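Local coordinates for protein 5-formaminoimidazole-4-carboxamide-1-(beta)-D-ribofuranosyl 5'-monophosphate synthetase (Methanocaldococcus jannaschii, PDB 2R7L) that catalyses the ATP- and formate-dependent, folate-independent formylation of AICAR to FAICAR in archaeal purine biosynthesis, at residues G25-L30 against S312-G317. Sequence-based numbering, arbitrary orientation.
With AMZ (aminoimidazole 4-carboxamide ribonucleotide), chain F.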
loop_
_atom_site.group_PDB
_atom_site.type_symbol
_atom_site.label_atom_id
_atom_site.label_comp_id
_atom_site.label_asym_id
_atom_site.label_seq_id
_atom_site.Cartn_x
_atom_site.Cartn_y
_atom_site.Cartn_z
ATOM N N GLY A 25 18.495 21.568 -8.848
ATOM C CA GLY A 25 17.838 21.553 -7.555
ATOM C C GLY A 25 17.069 22.822 -7.226
ATOM O O GLY A 25 17.518 23.638 -6.425
ATOM N N SER A 26 15.891 22.966 -7.825
ATOM C CA SER A 26 15.040 24.125 -7.596
ATOM C C SER A 26 13.736 23.954 -8.351
ATOM O O SER A 26 13.555 22.977 -9.076
ATOM C CB SER A 26 15.732 25.404 -8.089
ATOM O OG SER A 26 14.982 26.547 -7.716
ATOM N N HIS A 27 12.841 24.931 -8.189
ATOM C CA HIS A 27 11.602 25.020 -8.966
ATOM C C HIS A 27 10.598 23.909 -8.657
ATOM O O HIS A 27 9.634 24.129 -7.930
ATOM C CB HIS A 27 11.893 25.055 -10.463
ATOM C CG HIS A 27 10.716 25.462 -11.291
ATOM N ND1 HIS A 27 9.947 24.557 -11.988
ATOM C CD2 HIS A 27 10.169 26.681 -11.525
ATOM C CE1 HIS A 27 8.980 25.197 -12.621
ATOM N NE2 HIS A 27 9.092 26.487 -12.356
ATOM N N THR A 28 10.830 22.727 -9.230
ATOM C CA THR A 28 9.955 21.573 -9.045
ATOM C C THR A 28 10.761 20.282 -8.863
ATOM O O THR A 28 10.220 19.186 -8.965
ATOM C CB THR A 28 9.018 21.391 -10.254
ATOM O OG1 THR A 28 9.751 21.619 -11.468
ATOM C CG2 THR A 28 7.839 22.367 -10.186
ATOM N N SER A 29 12.053 20.414 -8.585
ATOM C CA SER A 29 12.943 19.258 -8.586
ATOM C C SER A 29 12.573 18.203 -7.536
ATOM O O SER A 29 12.759 17.009 -7.761
ATOM C CB SER A 29 14.395 19.693 -8.411
ATOM O OG SER A 29 14.606 20.174 -7.097
ATOM N N LEU A 30 12.044 18.638 -6.399
ATOM C CA LEU A 30 11.728 17.701 -5.313
ATOM C C LEU A 30 10.872 16.520 -5.758
ATOM O O LEU A 30 11.167 15.386 -5.395
ATOM C CB LEU A 30 11.088 18.406 -4.123
ATOM C CG LEU A 30 12.073 19.173 -3.237
ATOM C CD1 LEU A 30 11.343 19.910 -2.128
ATOM C CD2 LEU A 30 13.112 18.241 -2.672
ATOM N N SER A 312 2.703 27.342 -19.879
ATOM C CA SER A 312 4.070 26.831 -19.883
ATOM C C SER A 312 4.139 25.629 -20.816
ATOM O O SER A 312 3.133 24.952 -21.045
ATOM C CB SER A 312 4.499 26.425 -18.480
ATOM O OG SER A 312 4.285 27.486 -17.566
ATOM N N ALA A 313 5.322 25.374 -21.365
ATOM C CA ALA A 313 5.496 24.284 -22.319
ATOM C C ALA A 313 6.287 23.158 -21.667
ATOM O O ALA A 313 6.554 22.124 -22.280
ATOM C CB ALA A 313 6.192 24.782 -23.574
ATOM N N ARG A 314 6.673 23.386 -20.418
ATOM C CA ARG A 314 7.259 22.349 -19.589
ATOM C C ARG A 314 6.565 22.358 -18.225
ATOM O O ARG A 314 5.467 22.891 -18.093
ATOM C CB ARG A 314 8.771 22.532 -19.471
ATOM C CG ARG A 314 9.215 23.974 -19.451
ATOM C CD ARG A 314 8.809 24.637 -18.168
ATOM N NE ARG A 314 9.054 26.070 -18.216
ATOM C CZ ARG A 314 8.878 26.887 -17.187
ATOM N NH1 ARG A 314 9.126 28.185 -17.321
ATOM N NH2 ARG A 314 8.458 26.403 -16.024
ATOM N N VAL A 315 7.195 21.776 -17.214
ATOM C CA VAL A 315 6.537 21.630 -15.922
ATOM C C VAL A 315 6.397 22.983 -15.222
ATOM O O VAL A 315 7.360 23.736 -15.136
ATOM C CB VAL A 315 7.264 20.596 -15.022
ATOM C CG1 VAL A 315 8.661 21.088 -14.628
ATOM C CG2 VAL A 315 6.419 20.247 -13.796
ATOM N N ASP A 316 5.184 23.281 -14.752
ATOM C CA ASP A 316 4.895 24.506 -14.008
ATOM C C ASP A 316 5.086 24.310 -12.500
ATOM O O ASP A 316 4.824 23.229 -11.962
ATOM C CB ASP A 316 3.466 24.978 -14.305
ATOM C CG ASP A 316 3.073 26.213 -13.498
ATOM O OD1 ASP A 316 3.185 27.334 -14.037
ATOM O OD2 ASP A 316 2.665 26.067 -12.325
ATOM N N GLY A 317 5.524 25.366 -11.821
ATOM C CA GLY A 317 5.821 25.302 -10.388
ATOM C C GLY A 317 4.672 24.840 -9.508
ATOM O O GLY A 317 4.893 24.336 -8.410
HETATM O O5 AMZ F . 5.230 27.791 -7.226
HETATM C C6 AMZ F . 5.091 28.299 -8.341
HETATM N N2 AMZ F . 3.922 28.449 -8.958
HETATM C C3A AMZ F . 6.294 28.821 -9.109
HETATM C C7A AMZ F . 6.282 29.517 -10.305
HETATM N N3 AMZ F . 5.219 29.865 -11.032
HETATM N N1 AMZ F . 7.556 28.695 -8.717
HETATM C C5 AMZ F . 8.316 29.290 -9.647
HETATM N N AMZ F . 7.537 29.790 -10.613
HETATM C C1 AMZ F . 7.999 30.510 -11.824
HETATM C C2 AMZ F . 8.148 32.015 -11.600
HETATM C C3 AMZ F . 9.642 32.198 -11.404
HETATM O O2 AMZ F . 10.044 33.438 -11.984
HETATM O O1 AMZ F . 7.726 32.678 -12.798
HETATM O O AMZ F . 9.311 29.979 -12.077
HETATM C C AMZ F . 10.230 31.064 -12.238
HETATM C C4 AMZ F . 11.584 30.581 -11.682
HETATM O O3 AMZ F . 11.442 30.182 -10.323
HETATM P P AMZ F . 12.542 30.599 -9.266
HETATM O OP1 AMZ F . 13.880 29.991 -9.488
HETATM O O4 AMZ F . 12.646 32.203 -9.293
HETATM O OP2 AMZ F . 11.967 30.210 -7.801
#
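The imidazole of His27 presents its edge to the backbone of 312-317: CE1 sits 3.3 Å from Val315 O, which lies near the ring plane. At another part of that edge, in plane, is the ribose ring oxygen of the bound AICAR, with His27 CD2 3.5 Å from AMZ O. His92 brings a second ring against the imidazole, their planes about 20° apart, while the guanidinium of Arg314 is turned 71° from it, its NH2 3.6 Å from His27 CE1. That same NH2 donates to Val315 O at 3.0 Å, in the guanidinium plane, and NE forms a salt bridge with Glu122. With CG anti to the backbone N (chi1 -167°), the ring of His27 reaches across to Val315 and Gly317. Its rotation is steadied by a 3.0 Å hydrogen bond between His27 ND1 and Thr28 OG1. Thr28 packs alongside, sliding past Val315 in the opposite direction, OG1 3.4 Å from Val315 CG1 and CG2 3.6 Å from Gly317 CA. A CB on Gly317 would come too close to the imidazole of AICAR, which is consistent with a glycine here. With the ring cut back to an alanine here, Thr28 OG1 is likely to lose its imidazole partner and a gap to open beside the ribose oxygen. No hydrogen bond spans the two segments; two side-chain bonds stay within them, while other polar ends go to neighbours, Asp316 to Arg228 and Gly318. This is consistent with one side of the AICAR pocket being shaped by packing, while Ser94 and Asn258 supply hydrogen bonds to the ligand.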